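Local coordinates for protein phytochrome Response Regulator RcpA (Tolypothrix sp. PCC 7601, PDB 1K68) that probably relays signals from a cyanobacterial phytochrome as a CheY-like, homodimeric response regulator whose receiver domain is phosphorylated on an aspartate beside a bound magnesium ion, at residues 10-15 and 33-38; 4-9 and 38-43. All blocks are in the same frame, centred on the assembly; numbering follows the deposited sequence.

Two neighbouring contacts, their centres about 9 Å apart, illustrate how the first strand of a receiver domain is tied to its surroundings. Interaction 2 (4-9 with 38-43) packs strand 4-8 against helix 37-44 on one face of the parallel sheet. Interaction 1 (10-15 with 33-38) sits where that strand runs out toward the magnesium ion and helix 12-23 begins, and it is nested inside the chain loop that interaction 2 closes. Strands 4-8 and 30-34 lie side by side, and Val34 N probably donates to Leu7 O at 3.1 Å. Both contacts draw a segment from helix 37-44. The buried packing of interaction 2 thus adjoins the surface loops that present metal-binding Asp10.

Interaction 1: 10-15 and 33-38; sequences DNKADI and TVRDGM. With MG (magnesium ion), chain C.
Arg35 reaches across to the Asp10 backbone. CB and CG leave the end of strand 30-34 with CG anti to the carbonyl carbon (chi1 -49°), and a bend at chi3 turns the guanidinium toward the start of helix 12-23. NE then passes Ile15 CD1 at 3.9 Å. That same methyl sits 3.6 Å above the guanidinium plane, toward its rim. NH1 lies 3.4 Å from Asp10 CB and gives a weak, bent bond to Asp10 O (2.8 Å, 121° at the hydrogen); a second weak one from NH2 is less certain, because NH2 is crowded in the model. Lys12 CB lies at the guanidinium edge, in its plane, the lysine chain roughly perpendicular to the arginine's.

This is the first beta-alpha-beta unit of the CheY-like fold, in which loops after the strands form the phosphorylation site. While its carbonyl receives Arg35, Asp10 sends its carboxylate the other way, OD1 binding magnesium at 2.3 Å; phosphorylated Asp62 and Asn64 complete the protein ligands. Asn11 caps the helix, its OD1 accepting from Asp14 N at 2.8 Å. Deeper in, Thr33 CG2 rests 4.1 Å from Ile15 CD1, joining strand to helix.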
ATOM      1  N   ASP A  10       7.833  -6.338  11.050  1.00 35.19           N
ATOM      2  CA  ASP A  10       9.029  -6.175  10.216  1.00 37.14           C
ATOM      3  C   ASP A  10       8.769  -6.257   8.706  1.00 38.71           C
ATOM      4  O   ASP A  10       9.542  -5.727   7.913  1.00 40.26           O
ATOM      5  CB  ASP A  10      10.096  -7.200  10.617  1.00 35.26           C
ATOM      6  CG  ASP A  10       9.631  -8.624  10.437  1.00 37.13           C
ATOM      7  OD1 ASP A  10       8.468  -8.902  10.779  1.00 36.98           O
ATOM      8  OD2 ASP A  10      10.426  -9.467   9.969  1.00 38.69           O
ATOM      9  N   ASN A  11       7.682  -6.911   8.311  1.00 38.74           N
ATOM     10  CA  ASN A  11       7.344  -7.048   6.895  1.00 39.65           C
ATOM     11  C   ASN A  11       6.976  -5.682   6.301  1.00 40.35           C
ATOM     12  O   ASN A  11       5.912  -5.135   6.593  1.00 39.44           O
ATOM     13  CB  ASN A  11       6.180  -8.030   6.745  1.00 40.20           C
ATOM     14  CG  ASN A  11       5.905  -8.400   5.306  1.00 42.74           C
ATOM     15  OD1 ASN A  11       5.422  -7.582   4.523  1.00 42.79           O
ATOM     16  ND2 ASN A  11       6.218  -9.640   4.945  1.00 43.29           N
ATOM     17  N   LYS A  12       7.864  -5.133   5.475  1.00 39.90           N
ATOM     18  CA  LYS A  12       7.621  -3.827   4.871  1.00 40.08           C
ATOM     19  C   LYS A  12       6.342  -3.787   4.057  1.00 38.48           C
ATOM     20  O   LYS A  12       5.661  -2.771   4.026  1.00 39.01           O
ATOM     21  CB  LYS A  12       8.816  -3.403   4.011  1.00 42.34           C
ATOM     22  CG  LYS A  12      10.007  -2.944   4.850  1.00 44.27           C
ATOM     23  CD  LYS A  12      11.264  -2.700   4.033  1.00 46.97           C
ATOM     24  CE  LYS A  12      12.428  -2.329   4.947  1.00 47.58           C
ATOM     25  NZ  LYS A  12      13.691  -2.066   4.201  1.00 51.46           N
ATOM     26  N   ALA A  13       6.003  -4.894   3.412  1.00 38.41           N
ATOM     27  CA  ALA A  13       4.784  -4.942   2.618  1.00 37.91           C
ATOM     28  C   ALA A  13       3.579  -4.752   3.532  1.00 37.78           C
ATOM     29  O   ALA A  13       2.697  -3.941   3.247  1.00 37.65           O
ATOM     30  CB  ALA A  13       4.683  -6.268   1.888  1.00 37.59           C
ATOM     31  N   ASP A  14       3.544  -5.510   4.627  1.00 35.42           N
ATOM     32  CA  ASP A  14       2.446  -5.417   5.578  1.00 35.15           C
ATOM     33  C   ASP A  14       2.451  -4.057   6.261  1.00 33.96           C
ATOM     34  O   ASP A  14       1.399  -3.475   6.511  1.00 31.82           O
ATOM     35  CB  ASP A  14       2.549  -6.521   6.640  1.00 34.24           C
ATOM     36  CG  ASP A  14       2.309  -7.908   6.069  1.00 35.64           C
ATOM     37  OD1 ASP A  14       1.673  -8.017   5.000  1.00 37.49           O
ATOM     38  OD2 ASP A  14       2.741  -8.897   6.692  1.00 34.37           O
ATOM     39  N   ILE A  15       3.641  -3.557   6.570  1.00 34.24           N
ATOM     40  CA  ILE A  15       3.748  -2.262   7.214  1.00 34.79           C
ATOM     41  C   ILE A  15       3.080  -1.233   6.324  1.00 34.43           C
ATOM     42  O   ILE A  15       2.293  -0.409   6.794  1.00 34.94           O
ATOM     43  CB  ILE A  15       5.223  -1.863   7.443  1.00 34.93           C
ATOM     44  CG1 ILE A  15       5.830  -2.740   8.538  1.00 33.71           C
ATOM     45  CG2 ILE A  15       5.308  -0.390   7.832  1.00 35.56           C
ATOM     46  CD1 ILE A  15       7.318  -2.529   8.754  1.00 37.03           C
ATOM     47  N   THR A  33       5.874   2.929  14.091  1.00 37.62           N
ATOM     48  CA  THR A  33       6.257   1.576  13.734  1.00 36.79           C
ATOM     49  C   THR A  33       7.697   1.225  14.084  1.00 37.50           C
ATOM     50  O   THR A  33       8.616   1.951  13.712  1.00 36.20           O
ATOM     51  CB  THR A  33       6.078   1.367  12.207  1.00 37.23           C
ATOM     52  OG1 THR A  33       4.757   1.769  11.812  1.00 37.22           O
ATOM     53  CG2 THR A  33       6.302  -0.090  11.824  1.00 34.71           C
ATOM     54  N   VAL A  34       7.886   0.128  14.818  1.00 35.57           N
ATOM     55  CA  VAL A  34       9.226  -0.359  15.141  1.00 36.12           C
ATOM     56  C   VAL A  34       9.263  -1.753  14.529  1.00 36.19           C
ATOM     57  O   VAL A  34       8.224  -2.422  14.435  1.00 35.18           O
ATOM     58  CB  VAL A  34       9.511  -0.437  16.659  1.00 36.47           C
ATOM     59  CG1 VAL A  34       9.600   0.964  17.237  1.00 36.57           C
ATOM     60  CG2 VAL A  34       8.445  -1.254  17.357  1.00 36.94           C
ATOM     61  N   ARG A  35      10.450  -2.200  14.134  1.00 36.09           N
ATOM     62  CA  ARG A  35      10.582  -3.479  13.441  1.00 38.57           C
ATOM     63  C   ARG A  35      11.123  -4.719  14.139  1.00 37.34           C
ATOM     64  O   ARG A  35      11.373  -5.727  13.485  1.00 37.46           O
ATOM     65  CB  ARG A  35      11.359  -3.231  12.152  1.00 40.57           C
ATOM     66  CG  ARG A  35      10.777  -2.056  11.376  1.00 45.01           C
ATOM     67  CD  ARG A  35      11.685  -1.567  10.266  1.00 50.68           C
ATOM     68  NE  ARG A  35      11.192  -1.964   8.955  1.00 53.97           N
ATOM     69  CZ  ARG A  35      11.034  -3.224   8.571  1.00 56.23           C
ATOM     70  NH1 ARG A  35      11.329  -4.218   9.397  1.00 59.97           N
ATOM     71  NH2 ARG A  35      10.583  -3.493   7.358  1.00 57.60           N
ATOM     72  N   ASP A  36      11.316  -4.664  15.448  1.00 37.40           N
ATOM     73  CA  ASP A  36      11.771  -5.854  16.166  1.00 38.88           C
ATOM     74  C   ASP A  36      11.310  -5.813  17.616  1.00 37.70           C
ATOM     75  O   ASP A  36      10.973  -4.753  18.134  1.00 36.78           O
ATOM     76  CB  ASP A  36      13.294  -6.017  16.096  1.00 41.47           C
ATOM     77  CG  ASP A  36      14.035  -4.965  16.889  1.00 42.42           C
ATOM     78  OD1 ASP A  36      14.622  -4.054  16.266  1.00 44.72           O
ATOM     79  OD2 ASP A  36      14.025  -5.052  18.132  1.00 41.05           O
ATOM     80  N   GLY A  37      11.288  -6.975  18.257  1.00 38.01           N
ATOM     81  CA  GLY A  37      10.843  -7.055  19.635  1.00 39.94           C
ATOM     82  C   GLY A  37      11.646  -6.193  20.587  1.00 41.35           C
ATOM     83  O   GLY A  37      11.091  -5.591  21.507  1.00 40.17           O
ATOM     84  N   MET A  38      12.957  -6.136  20.366  1.00 41.78           N
ATOM     85  CA  MET A  38      13.835  -5.344  21.215  1.00 42.12           C
ATOM     86  C   MET A  38      13.413  -3.885  21.226  1.00 41.47           C
ATOM     87  O   MET A  38      13.174  -3.314  22.293  1.00 39.61           O
ATOM     88  CB  MET A  38      15.285  -5.463  20.737  1.00 46.35           C
ATOM     89  CG  MET A  38      15.893  -6.849  20.894  1.00 48.97           C
ATOM     90  SD  MET A  38      15.924  -7.418  22.604  1.00 55.83           S
ATOM     91  CE  MET A  38      16.129  -9.180  22.384  1.00 53.33           C
TER
HETATM   92 MG    MG C 501       7.226 -10.779  11.061  1.00 39.26          MG
HETATM   93  O   HOH W   1       8.540 -10.959   9.000  1.00 53.90           O

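Interaction 2: 4-9 and 38-43; sequences KIFLVE and MEAMAY
Phe6 and Tyr43 both hold CG anti to the backbone N (chi1 -172° in the tyrosine), which sends one ring out from strand 4-8 and the other back from helix 37-44, so that the two overlap with their chains running head to tail. The result is an offset stack with centroids 4.4 Å apart and planes inclined by only 20°. Phe6 CE1 lies over the face of the Tyr43 ring near its rim, 3.4 Å from Tyr43 CD2, while Phe6 CZ reaches the root of the tyrosine at CB and CG.

Lys4 meets the far end of the same ring. Its chain bends at chi3 and brings NZ to the edge, near the ring plane, where it donates to Tyr43 OH at 2.7 Å. The ammonium also donates to the carbonyl of Ser54, so two oxygens grip this buried charge, which would probably polarise the phenol. A leucine in place of Tyr43 would probably leave Lys4 NZ without one of its acceptors and the face of Phe6 without its stacking partner.

Further along the strand, Ala40 takes over from the tyrosine. Its CB nestles against both methyls of Val8, with CG1 at 3.8 Å. Consistent with its small side chain, the helix comes close there: the Val8 and Ala40 CA atoms are 6.4 Å apart. Phe6 CE2 also approaches Ala40 O at 3.8 Å, bridging the two patches.

Strand and helix run nearly antiparallel, at 154°, with axes 9.4 Å apart at closest. On the sheet's other face, Ile5 and Leu7 pack against helix 12-23. Alternating strand residues thus serve helices on both faces of a central parallel sheet, the layered alpha/beta organisation characteristic of the (beta/alpha)5 receiver domain.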
ATOM      1  N   LYS A   4      -2.573   7.228  19.649  1.00 41.18           N
ATOM      2  CA  LYS A   4      -1.357   6.680  19.064  1.00 38.50           C
ATOM      3  C   LYS A   4      -1.430   5.160  18.945  1.00 36.29           C
ATOM      4  O   LYS A   4      -1.834   4.474  19.878  1.00 33.38           O
ATOM      5  CB  LYS A   4      -0.121   7.036  19.894  1.00 38.93           C
ATOM      6  CG  LYS A   4       1.150   6.381  19.332  1.00 40.91           C
ATOM      7  CD  LYS A   4       2.359   6.520  20.238  1.00 42.27           C
ATOM      8  CE  LYS A   4       2.944   7.920  20.206  1.00 42.95           C
ATOM      9  NZ  LYS A   4       4.214   7.966  20.986  1.00 42.97           N
ATOM     10  N   ILE A   5      -1.021   4.650  17.788  1.00 35.00           N
ATOM     11  CA  ILE A   5      -1.014   3.224  17.526  1.00 33.86           C
ATOM     12  C   ILE A   5       0.430   2.781  17.341  1.00 33.59           C
ATOM     13  O   ILE A   5       1.170   3.357  16.536  1.00 32.11           O
ATOM     14  CB  ILE A   5      -1.814   2.902  16.259  1.00 33.32           C
ATOM     15  CG1 ILE A   5      -3.248   3.378  16.433  1.00 32.32           C
ATOM     16  CG2 ILE A   5      -1.791   1.416  15.986  1.00 32.56           C
ATOM     17  CD1 ILE A   5      -4.030   3.359  15.154  1.00 37.52           C
ATOM     18  N   PHE A   6       0.827   1.770  18.106  1.00 30.71           N
ATOM     19  CA  PHE A   6       2.183   1.235  18.049  1.00 30.79           C
ATOM     20  C   PHE A   6       2.144  -0.090  17.286  1.00 30.67           C
ATOM     21  O   PHE A   6       1.571  -1.076  17.754  1.00 28.29           O
ATOM     22  CB  PHE A   6       2.705   1.034  19.478  1.00 28.83           C
ATOM     23  CG  PHE A   6       4.179   0.770  19.564  1.00 30.47           C
ATOM     24  CD1 PHE A   6       5.098   1.653  18.998  1.00 31.02           C
ATOM     25  CD2 PHE A   6       4.656  -0.337  20.254  1.00 27.99           C
ATOM     26  CE1 PHE A   6       6.465   1.434  19.125  1.00 30.08           C
ATOM     27  CE2 PHE A   6       6.025  -0.566  20.388  1.00 28.80           C
ATOM     28  CZ  PHE A   6       6.934   0.323  19.824  1.00 29.59           C
ATOM     29  N   LEU A   7       2.739  -0.087  16.100  1.00 29.39           N
ATOM     30  CA  LEU A   7       2.788  -1.256  15.242  1.00 30.38           C
ATOM     31  C   LEU A   7       4.165  -1.893  15.310  1.00 31.80           C
ATOM     32  O   LEU A   7       5.165  -1.266  14.939  1.00 31.65           O
ATOM     33  CB  LEU A   7       2.479  -0.854  13.796  1.00 30.57           C
ATOM     34  CG  LEU A   7       2.689  -1.874  12.669  1.00 31.57           C
ATOM     35  CD1 LEU A   7       1.754  -3.076  12.836  1.00 29.72           C
ATOM     36  CD2 LEU A   7       2.425  -1.190  11.336  1.00 33.54           C
ATOM     37  N   VAL A   8       4.209  -3.126  15.815  1.00 31.11           N
ATOM     38  CA  VAL A   8       5.446  -3.889  15.929  1.00 31.47           C
ATOM     39  C   VAL A   8       5.367  -4.940  14.818  1.00 32.46           C
ATOM     40  O   VAL A   8       4.684  -5.959  14.957  1.00 30.09           O
ATOM     41  CB  VAL A   8       5.558  -4.580  17.305  1.00 31.88           C
ATOM     42  CG1 VAL A   8       6.919  -5.254  17.430  1.00 31.46           C
ATOM     43  CG2 VAL A   8       5.362  -3.561  18.428  1.00 31.52           C
ATOM     44  N   GLU A   9       6.070  -4.669  13.716  1.00 31.97           N
ATOM     45  CA  GLU A   9       6.054  -5.524  12.526  1.00 32.16           C
ATOM     46  C   GLU A   9       7.299  -5.288  11.666  1.00 32.84           C
ATOM     47  O   GLU A   9       7.769  -4.161  11.555  1.00 33.51           O
ATOM     48  CB  GLU A   9       4.805  -5.186  11.714  1.00 30.24           C
ATOM     49  CG  GLU A   9       4.777  -5.730  10.302  1.00 31.62           C
ATOM     50  CD  GLU A   9       4.592  -7.223  10.268  1.00 34.31           C
ATOM     51  OE1 GLU A   9       5.547  -7.930   9.881  1.00 34.90           O
ATOM     52  OE2 GLU A   9       3.490  -7.686  10.636  1.00 32.92           O
ATOM     53  N   MET A  38      12.957  -6.136  20.366  1.00 41.78           N
ATOM     54  CA  MET A  38      13.835  -5.344  21.215  1.00 42.12           C
ATOM     55  C   MET A  38      13.413  -3.885  21.226  1.00 41.47           C
ATOM     56  O   MET A  38      13.174  -3.314  22.293  1.00 39.61           O
ATOM     57  CB  MET A  38      15.285  -5.463  20.737  1.00 46.35           C
ATOM     58  CG  MET A  38      15.893  -6.849  20.894  1.00 48.97           C
ATOM     59  SD  MET A  38      15.924  -7.418  22.604  1.00 55.83           S
ATOM     60  CE  MET A  38      16.129  -9.180  22.384  1.00 53.33           C
ATOM     61  N   GLU A  39      13.320  -3.283  20.042  1.00 41.82           N
ATOM     62  CA  GLU A  39      12.918  -1.885  19.937  1.00 41.05           C
ATOM     63  C   GLU A  39      11.546  -1.720  20.555  1.00 39.53           C
ATOM     64  O   GLU A  39      11.260  -0.717  21.208  1.00 39.13           O
ATOM     65  CB  GLU A  39      12.845  -1.432  18.476  1.00 43.99           C
ATOM     66  CG  GLU A  39      14.137  -1.563  17.707  1.00 47.74           C
ATOM     67  CD  GLU A  39      15.328  -1.088  18.502  1.00 49.56           C
ATOM     68  OE1 GLU A  39      15.304   0.064  18.991  1.00 49.01           O
ATOM     69  OE2 GLU A  39      16.285  -1.877  18.633  1.00 51.26           O
ATOM     70  N   ALA A  40      10.694  -2.713  20.341  1.00 37.68           N
ATOM     71  CA  ALA A  40       9.342  -2.672  20.873  1.00 35.99           C
ATOM     72  C   ALA A  40       9.358  -2.432  22.378  1.00 33.30           C
ATOM     73  O   ALA A  40       8.748  -1.489  22.871  1.00 32.10           O
ATOM     74  CB  ALA A  40       8.618  -3.981  20.556  1.00 35.65           C
ATOM     75  N   MET A  41      10.063  -3.288  23.107  1.00 34.44           N
ATOM     76  CA  MET A  41      10.125  -3.150  24.555  1.00 35.20           C
ATOM     77  C   MET A  41      10.827  -1.867  24.996  1.00 34.88           C
ATOM     78  O   MET A  41      10.379  -1.208  25.931  1.00 35.81           O
ATOM     79  CB  MET A  41      10.812  -4.368  25.164  1.00 35.94           C
ATOM     80  CG  MET A  41      10.037  -5.662  24.959  1.00 37.46           C
ATOM     81  SD  MET A  41       8.343  -5.495  25.544  1.00 36.61           S
ATOM     82  CE  MET A  41       8.622  -5.533  27.324  1.00 36.99           C
ATOM     83  N   ALA A  42      11.916  -1.509  24.327  1.00 34.72           N
ATOM     84  CA  ALA A  42      12.635  -0.289  24.681  1.00 35.81           C
ATOM     85  C   ALA A  42      11.695   0.912  24.566  1.00 35.24           C
ATOM     86  O   ALA A  42      11.647   1.770  25.452  1.00 34.84           O
ATOM     87  CB  ALA A  42      13.846  -0.107  23.765  1.00 35.40           C
ATOM     88  N   TYR A  43      10.941   0.961  23.472  1.00 35.34           N
ATOM     89  CA  TYR A  43      10.001   2.049  23.227  1.00 33.96           C
ATOM     90  C   TYR A  43       8.910   2.093  24.293  1.00 33.51           C
ATOM     91  O   TYR A  43       8.590   3.161  24.822  1.00 32.75           O
ATOM     92  CB  TYR A  43       9.363   1.884  21.838  1.00 35.84           C
ATOM     93  CG  TYR A  43       8.514   3.053  21.386  1.00 36.76           C
ATOM     94  CD1 TYR A  43       9.012   3.999  20.487  1.00 38.61           C
ATOM     95  CD2 TYR A  43       7.216   3.222  21.865  1.00 37.72           C
ATOM     96  CE1 TYR A  43       8.233   5.083  20.079  1.00 37.54           C
ATOM     97  CE2 TYR A  43       6.432   4.302  21.463  1.00 37.36           C
ATOM     98  CZ  TYR A  43       6.946   5.226  20.573  1.00 37.17           C
ATOM     99  OH  TYR A  43       6.169   6.294  20.189  1.00 41.19           O
TER